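Long-range contacts in Abbfa_003403 (Acinetobacter baumannii, PDB 4ZXH), which is a four-domain nonribosomal peptide synthetase that probably activates an amino acid, joins it to a second substrate and releases the product through its thioesterase domain: residues 1075-1080 / 1093-1098; 1097-1102 / 1116-1121; 1105-1110 / 1240-1245; 1131-1136 / 1145-1150. All blocks are in the same frame, centred on the assembly; numbering follows the deposited sequence.

Contact 1: 1075-1080 / 1093-1098; sequences GSTFCY and LRAIQS
Gly1075 and Ser1098 join the two backbones by one hydrogen bond, from Ser1098 N to Gly1075 O, at 2.9 Å with an N-H...O angle of 162°. The contact belongs to the thioesterase domain, an alpha/beta-hydrolase fold. The loop after strand 1067-1070 folds back here on the end of the neighbouring parallel strand 1093-1096. Gly1075 has a positive phi of 93°, a conformation that suits glycine. Its O also lies 3.3 Å from Gln1097 CB.

Thr1077 makes the main apolar contact. With chi1 at 58°, CG2 is anti to the carbonyl carbon and OG1 sits between N and C. CG2 thereby meets the strand, 3.6 Å from Ala1095 CB. The same methyl reaches Gln1097 N at 3.6 Å and Gln1097 CB at 4.0 Å. Ala1095 CB is thus covered by a methyl from the loop. Tyr1080 adds a looser second contact, with CD2 4.2 Å from Ala1095 CB. The Ala1095 methyl approaches the Tyr1080 ring obliquely.

Within the loop, Ser1076 OG accepts from Phe1078 N, which makes an ST turn. Tyr1080 N bonds back to Thr1077 O. Ile980 of helix 977-990 also touches Ser1076, Thr1077 and Phe1078. The Tyr1080 hydroxyl is held by hydrogen bonds with Phe1070 O and Trp1136 N. One face of the Tyr1080 ring carries Cys1079 SG, 3.5 Å above the plane and over the ring centre.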
loop_
_atom_site.group_PDB
_atom_site.type_symbol
_atom_site.label_atom_id
_atom_site.label_comp_id
_atom_site.label_asym_id
_atom_site.label_seq_id
_atom_site.Cartn_x
_atom_site.Cartn_y
_atom_site.Cartn_z
ATOM N N GLY A 1075 18.682 30.682 22.006
ATOM C CA GLY A 1075 17.780 31.422 21.142
ATOM C C GLY A 1075 16.493 30.704 20.792
ATOM O O GLY A 1075 15.677 31.184 19.996
ATOM N N SER A 1076 16.296 29.551 21.402
ATOM C CA SER A 1076 15.143 28.720 21.101
ATOM C C SER A 1076 14.093 28.702 22.219
ATOM O O SER A 1076 14.365 29.115 23.339
ATOM C CB SER A 1076 15.627 27.311 20.809
ATOM O OG SER A 1076 14.603 26.387 20.977
ATOM N N THR A 1077 12.895 28.214 21.908
ATOM C CA THR A 1077 11.805 28.205 22.869
ATOM C C THR A 1077 11.558 26.834 23.474
ATOM O O THR A 1077 10.636 26.678 24.278
ATOM C CB THR A 1077 10.504 28.676 22.225
ATOM O OG1 THR A 1077 10.205 27.833 21.112
ATOM C CG2 THR A 1077 10.637 30.128 21.732
ATOM N N PHE A 1078 12.373 25.847 23.094
ATOM C CA PHE A 1078 12.152 24.456 23.487
ATOM C C PHE A 1078 11.935 24.238 24.994
ATOM O O PHE A 1078 11.124 23.402 25.407
ATOM C CB PHE A 1078 13.323 23.579 23.044
ATOM C CG PHE A 1078 13.272 22.190 23.623
ATOM C CD1 PHE A 1078 12.591 21.175 22.960
ATOM C CD2 PHE A 1078 13.855 21.910 24.846
ATOM C CE1 PHE A 1078 12.492 19.892 23.496
ATOM C CE2 PHE A 1078 13.762 20.611 25.406
ATOM C CZ PHE A 1078 13.082 19.608 24.726
ATOM N N CYS A 1079 12.703 24.956 25.805
ATOM C CA CYS A 1079 12.660 24.823 27.266
ATOM C C CYS A 1079 11.341 25.253 27.921
ATOM O O CYS A 1079 11.184 25.033 29.124
ATOM C CB CYS A 1079 13.792 25.652 27.883
ATOM S SG CYS A 1079 13.628 27.477 27.447
ATOM N N TYR A 1080 10.431 25.901 27.166
ATOM C CA TYR A 1080 9.132 26.362 27.703
ATOM C C TYR A 1080 8.000 25.394 27.381
ATOM O O TYR A 1080 6.916 25.522 27.937
ATOM C CB TYR A 1080 8.764 27.767 27.173
ATOM C CG TYR A 1080 9.811 28.779 27.514
ATOM C CD1 TYR A 1080 10.134 29.035 28.842
ATOM C CD2 TYR A 1080 10.528 29.442 26.524
ATOM C CE1 TYR A 1080 11.120 29.919 29.184
ATOM C CE2 TYR A 1080 11.523 30.349 26.863
ATOM C CZ TYR A 1080 11.815 30.572 28.199
ATOM O OH TYR A 1080 12.804 31.450 28.567
ATOM N N LEU A 1093 0.011 31.803 26.540
ATOM C CA LEU A 1093 1.472 31.824 26.644
ATOM C C LEU A 1093 2.083 32.003 25.261
ATOM O O LEU A 1093 1.736 31.276 24.312
ATOM C CB LEU A 1093 2.017 30.536 27.235
ATOM C CG LEU A 1093 1.379 30.033 28.499
ATOM C CD1 LEU A 1093 1.981 28.665 28.805
ATOM C CD2 LEU A 1093 1.648 31.050 29.591
ATOM N N ARG A 1094 3.007 32.952 25.160
ATOM C CA ARG A 1094 3.719 33.202 23.921
ATOM C C ARG A 1094 5.193 33.268 24.229
ATOM O O ARG A 1094 5.594 33.779 25.268
ATOM C CB ARG A 1094 3.241 34.493 23.274
ATOM C CG ARG A 1094 1.744 34.546 23.118
ATOM C CD ARG A 1094 1.325 35.581 22.098
ATOM N NE ARG A 1094 -0.074 35.427 21.731
ATOM C CZ ARG A 1094 -1.003 36.322 22.012
ATOM N NH1 ARG A 1094 -0.664 37.433 22.652
ATOM N NH2 ARG A 1094 -2.260 36.113 21.641
ATOM N N ALA A 1095 5.999 32.724 23.334
ATOM C CA ALA A 1095 7.434 32.643 23.544
ATOM C C ALA A 1095 8.100 33.172 22.300
ATOM O O ALA A 1095 7.536 33.074 21.206
ATOM C CB ALA A 1095 7.885 31.200 23.835
ATOM N N ILE A 1096 9.293 33.733 22.459
ATOM C CA ILE A 1096 9.966 34.343 21.330
ATOM C C ILE A 1096 11.339 33.742 21.086
ATOM O O ILE A 1096 12.220 33.800 21.945
ATOM C CB ILE A 1096 10.085 35.843 21.532
ATOM C CG1 ILE A 1096 8.682 36.454 21.583
ATOM C CG2 ILE A 1096 10.935 36.456 20.434
ATOM C CD1 ILE A 1096 8.648 37.962 21.531
ATOM N N GLN A 1097 11.516 33.146 19.912
ATOM C CA GLN A 1097 12.832 32.661 19.509
ATOM C C GLN A 1097 13.621 33.780 18.795
ATOM O O GLN A 1097 13.045 34.743 18.304
ATOM C CB GLN A 1097 12.686 31.445 18.594
ATOM C CG GLN A 1097 12.118 31.797 17.250
ATOM C CD GLN A 1097 11.846 30.582 16.419
ATOM O OE1 GLN A 1097 12.285 29.475 16.746
ATOM N NE2 GLN A 1097 11.083 30.766 15.350
ATOM N N SER A 1098 14.934 33.651 18.727
ATOM C CA SER A 1098 15.733 34.644 18.011
ATOM C C SER A 1098 15.603 34.532 16.486
ATOM O O SER A 1098 15.588 33.429 15.926
ATOM C CB SER A 1098 17.201 34.514 18.423
ATOM O OG SER A 1098 18.033 35.295 17.598
#

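Contact 2: 1097-1102 / 1116-1121; sequences QSPGLI and TLYIAE
Tyr1118 reaches from helix 1111-1125 to Ser1098 and Pro1099, on the loop that follows strand 1093-1096. From CB the ring is carried with CG anti to the carbonyl carbon, chi1 -65°, which sends the hydroxyl toward the loop. Further out, CE1 is 4.1 Å from Pro1099 CD. This carbon lies at the ring edge, near the ring plane. CE1 also packs on Ile1096 CG2, at the end of the strand. The tip OH rests 3.8 Å from Ser1098 CA and equally 3.8 Å from Pro1099 CD.

The polar side of the hydroxyl is well supplied. It is hydrogen-bonded to His1071 NE2. A water bridges it to the loop, 3.0 Å from Tyr1118 OH and 2.8 Å from Ser1098 OG. Ser1098 OG also accepts from Gly1100 N at 3.0 Å, which makes an ST turn. The same turn leads into the short 3-10 segment 1099-1101.

Leu1117, the residue before Tyr1118, adds an apolar touch. Its CD2 meets Pro1099 CG at 4.0 Å, and the two side chains lie alongside, pointing opposite ways. Leu1117 is partly exposed, whereas Tyr1118 is buried and also touches Ile1146 of helix 1138-1152.

The arrangement is that of a beta-alpha-beta crossover in an alpha/beta-hydrolase domain. The loop leaving strand 1093-1096 packs against the helix that leads to parallel strand 1131-1136.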
loop_
_atom_site.group_PDB
_atom_site.type_symbol
_atom_site.label_atom_id
_atom_site.label_comp_id
_atom_site.label_asym_id
_atom_site.label_seq_id
_atom_site.Cartn_x
_atom_site.Cartn_y
_atom_site.Cartn_z
ATOM N N GLN A 1097 11.516 33.146 19.912
ATOM C CA GLN A 1097 12.832 32.661 19.509
ATOM C C GLN A 1097 13.621 33.780 18.795
ATOM O O GLN A 1097 13.045 34.743 18.304
ATOM C CB GLN A 1097 12.686 31.445 18.594
ATOM C CG GLN A 1097 12.118 31.797 17.250
ATOM C CD GLN A 1097 11.846 30.582 16.419
ATOM O OE1 GLN A 1097 12.285 29.475 16.746
ATOM N NE2 GLN A 1097 11.083 30.766 15.350
ATOM N N SER A 1098 14.934 33.651 18.727
ATOM C CA SER A 1098 15.733 34.644 18.011
ATOM C C SER A 1098 15.603 34.532 16.486
ATOM O O SER A 1098 15.588 33.429 15.926
ATOM C CB SER A 1098 17.201 34.514 18.423
ATOM O OG SER A 1098 18.033 35.295 17.598
ATOM N N PRO A 1099 15.514 35.676 15.803
ATOM C CA PRO A 1099 15.577 35.694 14.330
ATOM C C PRO A 1099 16.824 34.962 13.803
ATOM O O PRO A 1099 16.826 34.390 12.714
ATOM C CB PRO A 1099 15.650 37.189 13.990
ATOM C CG PRO A 1099 15.040 37.885 15.159
ATOM C CD PRO A 1099 15.354 37.023 16.374
ATOM N N GLY A 1100 17.886 34.977 14.598
ATOM C CA GLY A 1100 19.101 34.291 14.223
ATOM C C GLY A 1100 18.928 32.815 13.878
ATOM O O GLY A 1100 19.767 32.250 13.162
ATOM N N LEU A 1101 17.866 32.181 14.385
ATOM C CA LEU A 1101 17.663 30.756 14.136
ATOM C C LEU A 1101 17.105 30.491 12.740
ATOM O O LEU A 1101 17.142 29.353 12.268
ATOM C CB LEU A 1101 16.728 30.139 15.170
ATOM C CG LEU A 1101 17.162 30.016 16.635
ATOM C CD1 LEU A 1101 16.168 29.144 17.435
ATOM C CD2 LEU A 1101 18.602 29.518 16.795
ATOM N N ILE A 1102 16.611 31.540 12.074
ATOM C CA ILE A 1102 15.957 31.382 10.777
ATOM C C ILE A 1102 16.656 32.114 9.622
ATOM O O ILE A 1102 16.650 31.641 8.485
ATOM C CB ILE A 1102 14.502 31.852 10.857
ATOM C CG1 ILE A 1102 13.741 31.014 11.891
ATOM C CG2 ILE A 1102 13.835 31.767 9.503
ATOM C CD1 ILE A 1102 13.568 31.703 13.231
ATOM N N THR A 1116 13.942 46.230 22.024
ATOM C CA THR A 1116 13.152 47.069 21.140
ATOM C C THR A 1116 12.500 46.251 20.026
ATOM O O THR A 1116 11.312 46.387 19.755
ATOM C CB THR A 1116 14.002 48.181 20.496
ATOM O OG1 THR A 1116 14.550 49.019 21.517
ATOM C CG2 THR A 1116 13.152 49.019 19.553
ATOM N N LEU A 1117 13.287 45.397 19.383
ATOM C CA LEU A 1117 12.776 44.562 18.304
ATOM C C LEU A 1117 11.629 43.674 18.774
ATOM O O LEU A 1117 10.594 43.586 18.102
ATOM C CB LEU A 1117 13.887 43.688 17.727
ATOM C CG LEU A 1117 13.392 42.789 16.596
ATOM C CD1 LEU A 1117 12.999 43.683 15.437
ATOM C CD2 LEU A 1117 14.430 41.749 16.178
ATOM N N TYR A 1118 11.821 43.021 19.923
ATOM C CA TYR A 1118 10.816 42.100 20.464
ATOM C C TYR A 1118 9.575 42.861 20.919
ATOM O O TYR A 1118 8.451 42.420 20.657
ATOM C CB TYR A 1118 11.378 41.263 21.627
ATOM C CG TYR A 1118 12.492 40.321 21.227
ATOM C CD1 TYR A 1118 12.782 40.071 19.885
ATOM C CD2 TYR A 1118 13.257 39.678 22.185
ATOM C CE1 TYR A 1118 13.791 39.228 19.514
ATOM C CE2 TYR A 1118 14.281 38.811 21.818
ATOM C CZ TYR A 1118 14.543 38.601 20.485
ATOM O OH TYR A 1118 15.567 37.755 20.132
ATOM N N ILE A 1119 9.780 43.998 21.589
ATOM C CA ILE A 1119 8.665 44.842 22.019
ATOM C C ILE A 1119 7.747 45.213 20.856
ATOM O O ILE A 1119 6.529 45.141 20.986
ATOM C CB ILE A 1119 9.151 46.127 22.700
ATOM C CG1 ILE A 1119 9.488 45.841 24.158
ATOM C CG2 ILE A 1119 8.082 47.182 22.659
ATOM C CD1 ILE A 1119 10.115 47.008 24.871
ATOM N N ALA A 1120 8.320 45.583 19.718
ATOM C CA ALA A 1120 7.509 45.853 18.532
ATOM C C ALA A 1120 6.733 44.604 18.107
ATOM O O ALA A 1120 5.554 44.704 17.772
ATOM C CB ALA A 1120 8.370 46.358 17.391
ATOM N N GLU A 1121 7.374 43.432 18.127
ATOM C CA GLU A 1121 6.650 42.187 17.829
ATOM C C GLU A 1121 5.502 41.938 18.819
ATOM O O GLU A 1121 4.432 41.481 18.424
ATOM C CB GLU A 1121 7.597 40.977 17.816
ATOM C CG GLU A 1121 8.271 40.708 16.460
ATOM C CD GLU A 1121 7.287 40.278 15.363
ATOM O OE1 GLU A 1121 6.469 39.362 15.612
ATOM O OE2 GLU A 1121 7.328 40.854 14.250
HETATM O O HOH W 1 18.130 37.882 18.657
#

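Contact 3: 1105-1110 / 1240-1245; sequences DAAEVA and FDTYLA
Ala1107 and Ala1245 meet through their methyls, and apolar packing carries most of this contact. Their CB atoms are 3.7 Å apart. Val1109 comes alongside the same alanine, with CG1 3.8 Å from Ala1245 CB. Its chi1 of -70° sets CG1 beside the backbone N, anti to the carbonyl carbon, and this is the branch that touches the helix. Ala1245 CB therefore meets two side chains of the loop. The backbone between them also packs on it, with Glu1108 O 3.6 Å from Ala1245 CB. The CA atoms of Val1109 and Ala1245 are 4.9 Å apart. Thr1242 OG1 lies 4.0 Å from Ala1107 CB, a packing contact only. That hydroxyl is hydrogen-bonded to Leu1238 O, one turn back in its own helix.

The polar part is a water bridge. A water accepts from Asp1105 N and donates to Asp1241 OD2, at 2.9 Å from the latter, so it links loop and helix.

The carboxylates of Asp1105 and Asp1241 would both be expected to be negative and are not in contact. Their closest oxygens, Asp1105 OD1 and Asp1241 OD2, are 4.9 Å apart, which may be mildly unfavourable.

Segment 1105-1110 runs directly into helix 1111-1125. Helix 1233-1251 precedes strand 1262-1267, and it also packs on helix 1179-1191, where Phe1240 and Tyr1243 meet Phe1186. The loop after strand 1093-1096 thus packs against helix 1233-1251.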
loop_
_atom_site.group_PDB
_atom_site.type_symbol
_atom_site.label_atom_id
_atom_site.label_comp_id
_atom_site.label_asym_id
_atom_site.label_seq_id
_atom_site.Cartn_x
_atom_site.Cartn_y
_atom_site.Cartn_z
ATOM N N ASP A 1105 22.841 35.953 10.189
ATOM C CA ASP A 1105 23.323 37.250 10.674
ATOM C C ASP A 1105 22.226 38.096 11.332
ATOM O O ASP A 1105 22.438 39.274 11.639
ATOM C CB ASP A 1105 23.969 38.042 9.522
ATOM C CG ASP A 1105 25.198 37.341 8.928
ATOM O OD1 ASP A 1105 26.095 36.894 9.691
ATOM O OD2 ASP A 1105 25.247 37.214 7.680
ATOM N N ALA A 1106 21.061 37.499 11.561
ATOM C CA ALA A 1106 19.900 38.261 12.025
ATOM C C ALA A 1106 19.800 38.323 13.550
ATOM O O ALA A 1106 19.016 39.111 14.086
ATOM C CB ALA A 1106 18.612 37.677 11.443
ATOM N N ALA A 1107 20.579 37.491 14.240
ATOM C CA ALA A 1107 20.609 37.534 15.697
ATOM C C ALA A 1107 21.145 38.874 16.145
ATOM O O ALA A 1107 22.212 39.321 15.690
ATOM C CB ALA A 1107 21.457 36.417 16.262
ATOM N N GLU A 1108 20.388 39.522 17.022
ATOM C CA GLU A 1108 20.847 40.733 17.675
ATOM C C GLU A 1108 22.032 40.462 18.620
ATOM O O GLU A 1108 22.123 39.387 19.229
ATOM C CB GLU A 1108 19.683 41.373 18.428
ATOM C CG GLU A 1108 18.610 41.947 17.501
ATOM C CD GLU A 1108 19.150 43.040 16.572
ATOM O OE1 GLU A 1108 20.148 43.713 16.935
ATOM O OE2 GLU A 1108 18.573 43.219 15.475
ATOM N N VAL A 1109 22.934 41.434 18.746
ATOM C CA VAL A 1109 24.087 41.297 19.637
ATOM C C VAL A 1109 24.080 42.292 20.801
ATOM O O VAL A 1109 25.004 42.328 21.617
ATOM C CB VAL A 1109 25.404 41.466 18.866
ATOM C CG1 VAL A 1109 25.630 40.274 17.936
ATOM C CG2 VAL A 1109 25.411 42.783 18.114
ATOM N N ALA A 1110 23.045 43.108 20.876
ATOM C CA ALA A 1110 22.902 44.018 21.996
ATOM C C ALA A 1110 21.535 43.808 22.618
ATOM O O ALA A 1110 20.524 43.899 21.924
ATOM C CB ALA A 1110 23.075 45.450 21.549
ATOM N N PHE A 1240 24.843 28.168 16.037
ATOM C CA PHE A 1240 26.046 28.526 16.765
ATOM C C PHE A 1240 26.173 30.048 16.800
ATOM O O PHE A 1240 26.408 30.619 17.860
ATOM C CB PHE A 1240 27.286 27.880 16.134
ATOM C CG PHE A 1240 28.527 28.027 16.964
ATOM C CD1 PHE A 1240 28.470 27.873 18.338
ATOM C CD2 PHE A 1240 29.748 28.307 16.375
ATOM C CE1 PHE A 1240 29.605 28.013 19.114
ATOM C CE2 PHE A 1240 30.882 28.441 17.134
ATOM C CZ PHE A 1240 30.814 28.292 18.514
ATOM N N ASP A 1241 25.977 30.704 15.654
ATOM C CA ASP A 1241 26.053 32.171 15.576
ATOM C C ASP A 1241 25.051 32.862 16.502
ATOM O O ASP A 1241 25.389 33.844 17.174
ATOM C CB ASP A 1241 25.833 32.650 14.144
ATOM C CG ASP A 1241 27.062 32.464 13.262
ATOM O OD1 ASP A 1241 28.169 32.117 13.774
ATOM O OD2 ASP A 1241 26.906 32.675 12.036
ATOM N N THR A 1242 23.822 32.352 16.544
ATOM C CA THR A 1242 22.831 32.837 17.509
ATOM C C THR A 1242 23.340 32.713 18.947
ATOM O O THR A 1242 23.288 33.675 19.727
ATOM C CB THR A 1242 21.499 32.086 17.361
ATOM O OG1 THR A 1242 20.908 32.460 16.116
ATOM C CG2 THR A 1242 20.542 32.443 18.479
ATOM N N TYR A 1243 23.849 31.531 19.273
ATOM C CA TYR A 1243 24.469 31.261 20.562
ATOM C C TYR A 1243 25.573 32.291 20.871
ATOM O O TYR A 1243 25.593 32.887 21.963
ATOM C CB TYR A 1243 25.017 29.825 20.577
ATOM C CG TYR A 1243 25.723 29.406 21.857
ATOM C CD1 TYR A 1243 24.992 29.009 22.972
ATOM C CD2 TYR A 1243 27.129 29.381 21.938
ATOM C CE1 TYR A 1243 25.624 28.631 24.140
ATOM C CE2 TYR A 1243 27.778 28.993 23.092
ATOM C CZ TYR A 1243 27.011 28.614 24.193
ATOM O OH TYR A 1243 27.610 28.222 25.361
ATOM N N LEU A 1244 26.467 32.529 19.908
ATOM C CA LEU A 1244 27.569 33.477 20.115
ATOM C C LEU A 1244 27.030 34.887 20.320
ATOM O O LEU A 1244 27.561 35.637 21.128
ATOM C CB LEU A 1244 28.561 33.457 18.938
ATOM C CG LEU A 1244 29.388 32.174 18.787
ATOM C CD1 LEU A 1244 30.183 32.195 17.520
ATOM C CD2 LEU A 1244 30.299 31.941 19.974
ATOM N N ALA A 1245 25.971 35.231 19.588
ATOM C CA ALA A 1245 25.412 36.581 19.601
ATOM C C ALA A 1245 24.821 36.902 20.958
ATOM O O ALA A 1245 25.023 37.990 21.512
ATOM C CB ALA A 1245 24.367 36.726 18.530
HETATM O O HOH W 2 24.277 33.220 10.984
#

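Contact 4: 1131-1136 / 1145-1150; sequences YFLGGW and EISRQL
Tyr1131 and Leu1133 of strand 1131-1136 face Leu1150 and Ile1146 of helix 1138-1152. Leu1150 CD1 touches Tyr1131. It lies 3.6 Å from Tyr1131 CD2 and 3.9 Å from Tyr1131 CB, and it meets the ring obliquely. The two side chains cross at about a right angle. With chi1 at -68°, Leu1150 CG is anti to its carbonyl carbon, and the branch ending in CD1 is the one that reaches the strand. Leu1133 CD1 faces both helix residues, 4.2 Å from Ile1146 CG2 and 4.4 Å from Leu1150 CD1. It is also modelled very close to Ser1147 OG, a spacing that is doubtful at this resolution.

A second shell fixes these groups. Ser1147 OG is hydrogen-bonded to Ala1143 O of its own helix. Tyr1131 OH is bonded to Gln1126 O, which ties down the far end of the ring. Phe1070 of strand 1067-1070 touches both Leu1133 and Ile1146.

On another side of the helix, Glu1145 is held by Arg1148, in a salt bridge, and by Gln1149. Arg1148 grips it side-on, with NE 3.0 Å from Glu1145 OE1 and NH2 bonded to OE2. OE2 takes the NH2 on its syn lone pair and Gln1149 NE2, at 3.1 Å, on its anti lone pair. Tyr1253 OH, from outside this helix, also bonds Glu1145 OE1.

Strand and helix run nearly antiparallel, at 158°, their axes 9.7 Å apart. They are the first two elements of a beta-alpha-beta unit. Gly1135 fits a GxCxG sequence with Cys1137 and Gly1139, consistent with the nucleophile elbow of alpha/beta-hydrolase thioesterases.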
loop_
_atom_site.group_PDB
_atom_site.type_symbol
_atom_site.label_atom_id
_atom_site.label_comp_id
_atom_site.label_asym_id
_atom_site.label_seq_id
_atom_site.Cartn_x
_atom_site.Cartn_y
_atom_site.Cartn_z
ATOM N N TYR A 1131 1.845 44.460 30.975
ATOM C CA TYR A 1131 2.534 43.321 30.392
ATOM C C TYR A 1131 3.000 42.342 31.449
ATOM O O TYR A 1131 3.204 42.722 32.606
ATOM C CB TYR A 1131 3.711 43.789 29.549
ATOM C CG TYR A 1131 3.237 44.499 28.325
ATOM C CD1 TYR A 1131 2.743 43.788 27.239
ATOM C CD2 TYR A 1131 3.237 45.879 28.263
ATOM C CE1 TYR A 1131 2.275 44.439 26.115
ATOM C CE2 TYR A 1131 2.781 46.534 27.148
ATOM C CZ TYR A 1131 2.303 45.816 26.075
ATOM O OH TYR A 1131 1.852 46.485 24.956
ATOM N N PHE A 1132 3.140 41.080 31.038
ATOM C CA PHE A 1132 3.537 40.005 31.933
ATOM C C PHE A 1132 4.640 39.222 31.225
ATOM O O PHE A 1132 4.426 38.659 30.159
ATOM C CB PHE A 1132 2.327 39.129 32.290
ATOM C CG PHE A 1132 2.606 38.094 33.341
ATOM C CD1 PHE A 1132 3.559 38.314 34.328
ATOM C CD2 PHE A 1132 1.935 36.880 33.328
ATOM C CE1 PHE A 1132 3.825 37.344 35.295
ATOM C CE2 PHE A 1132 2.194 35.912 34.288
ATOM C CZ PHE A 1132 3.143 36.144 35.277
ATOM N N LEU A 1133 5.829 39.212 31.817
ATOM C CA LEU A 1133 7.038 38.788 31.124
ATOM C C LEU A 1133 7.804 37.769 31.924
ATOM O O LEU A 1133 7.677 37.698 33.151
ATOM C CB LEU A 1133 7.980 39.972 30.873
ATOM C CG LEU A 1133 7.404 41.300 30.450
ATOM C CD1 LEU A 1133 8.419 42.326 30.747
ATOM C CD2 LEU A 1133 7.128 41.260 28.968
ATOM N N GLY A 1134 8.662 37.025 31.240
ATOM C CA GLY A 1134 9.462 36.058 31.938
ATOM C C GLY A 1134 10.394 35.295 31.041
ATOM O O GLY A 1134 10.307 35.402 29.815
ATOM N N GLY A 1135 11.269 34.508 31.662
ATOM C CA GLY A 1135 12.302 33.799 30.942
ATOM C C GLY A 1135 13.105 32.886 31.855
ATOM O O GLY A 1135 13.213 33.095 33.084
ATOM N N TRP A 1136 13.653 31.841 31.247
ATOM C CA TRP A 1136 14.523 30.946 31.967
ATOM C C TRP A 1136 15.930 31.412 31.664
ATOM O O TRP A 1136 16.216 31.797 30.535
ATOM C CB TRP A 1136 14.298 29.482 31.550
ATOM C CG TRP A 1136 15.439 28.630 31.970
ATOM C CD1 TRP A 1136 15.736 28.225 33.241
ATOM C CD2 TRP A 1136 16.470 28.108 31.132
ATOM N NE1 TRP A 1136 16.882 27.461 33.244
ATOM C CE2 TRP A 1136 17.360 27.381 31.959
ATOM C CE3 TRP A 1136 16.734 28.176 29.758
ATOM C CZ2 TRP A 1136 18.494 26.737 31.461
ATOM C CZ3 TRP A 1136 17.871 27.525 29.257
ATOM C CH2 TRP A 1136 18.734 26.827 30.110
ATOM N N GLU A 1145 15.250 43.866 30.615
ATOM C CA GLU A 1145 15.504 45.009 29.733
ATOM C C GLU A 1145 14.239 45.428 28.969
ATOM O O GLU A 1145 14.022 46.612 28.706
ATOM C CB GLU A 1145 16.644 44.706 28.749
ATOM C CG GLU A 1145 16.853 45.778 27.675
ATOM C CD GLU A 1145 17.253 47.144 28.251
ATOM O OE1 GLU A 1145 17.754 47.204 29.402
ATOM O OE2 GLU A 1145 17.070 48.160 27.540
ATOM N N ILE A 1146 13.398 44.460 28.624
ATOM C CA ILE A 1146 12.128 44.788 27.995
ATOM C C ILE A 1146 11.254 45.566 28.970
ATOM O O ILE A 1146 10.626 46.552 28.576
ATOM C CB ILE A 1146 11.406 43.547 27.502
ATOM C CG1 ILE A 1146 12.072 43.066 26.219
ATOM C CG2 ILE A 1146 9.972 43.854 27.202
ATOM C CD1 ILE A 1146 11.412 41.872 25.625
ATOM N N SER A 1147 11.245 45.157 30.238
ATOM C CA SER A 1147 10.525 45.917 31.261
ATOM C C SER A 1147 11.044 47.336 31.364
ATOM O O SER A 1147 10.261 48.275 31.425
ATOM C CB SER A 1147 10.641 45.257 32.624
ATOM O OG SER A 1147 10.236 43.911 32.564
ATOM N N ARG A 1148 12.368 47.476 31.388
ATOM C CA ARG A 1148 13.020 48.773 31.539
ATOM C C ARG A 1148 12.577 49.728 30.441
ATOM O O ARG A 1148 12.415 50.929 30.687
ATOM C CB ARG A 1148 14.554 48.630 31.527
ATOM C CG ARG A 1148 15.299 49.850 32.096
ATOM C CD ARG A 1148 16.814 49.829 31.851
ATOM N NE ARG A 1148 17.141 49.944 30.430
ATOM C CZ ARG A 1148 17.082 51.077 29.729
ATOM N NH1 ARG A 1148 16.707 52.209 30.318
ATOM N NH2 ARG A 1148 17.396 51.079 28.433
ATOM N N GLN A 1149 12.367 49.195 29.239
ATOM C CA GLN A 1149 11.959 50.020 28.101
ATOM C C GLN A 1149 10.460 50.329 28.101
ATOM O O GLN A 1149 10.065 51.440 27.754
ATOM C CB GLN A 1149 12.345 49.351 26.783
ATOM C CG GLN A 1149 13.841 49.201 26.566
ATOM C CD GLN A 1149 14.195 48.911 25.112
ATOM O OE1 GLN A 1149 13.375 49.091 24.214
ATOM N NE2 GLN A 1149 15.425 48.464 24.875
ATOM N N LEU A 1150 9.632 49.356 28.488
ATOM C CA LEU A 1150 8.179 49.549 28.540
ATOM C C LEU A 1150 7.807 50.675 29.517
ATOM O O LEU A 1150 6.894 51.455 29.238
ATOM C CB LEU A 1150 7.462 48.248 28.921
ATOM C CG LEU A 1150 7.497 47.088 27.908
ATOM C CD1 LEU A 1150 6.870 45.804 28.485
ATOM C CD2 LEU A 1150 6.853 47.437 26.579
#

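Overall arrangement
All four contacts lie in the thioesterase domain. From the N-terminal side, contact 1 closes the short loop around helix 1081-1086. Contact 2 starts where contact 1 ends: they share Gln1097 and Ser1098, and it closes the connection into helix 1111-1125. Contact 3 crosses contact 2: its first segment falls between the two of contact 2 and its second lies beyond them, about 130 residues on, in helix 1233-1251. Contact 4 falls within this span and folds helix 1138-1152 back on strand 1131-1136. Contacts 1 and 4 both reach the central sheet. Contact 2 joins helix 1111-1125 to the loop beside it, and contact 3 adds helix 1233-1251.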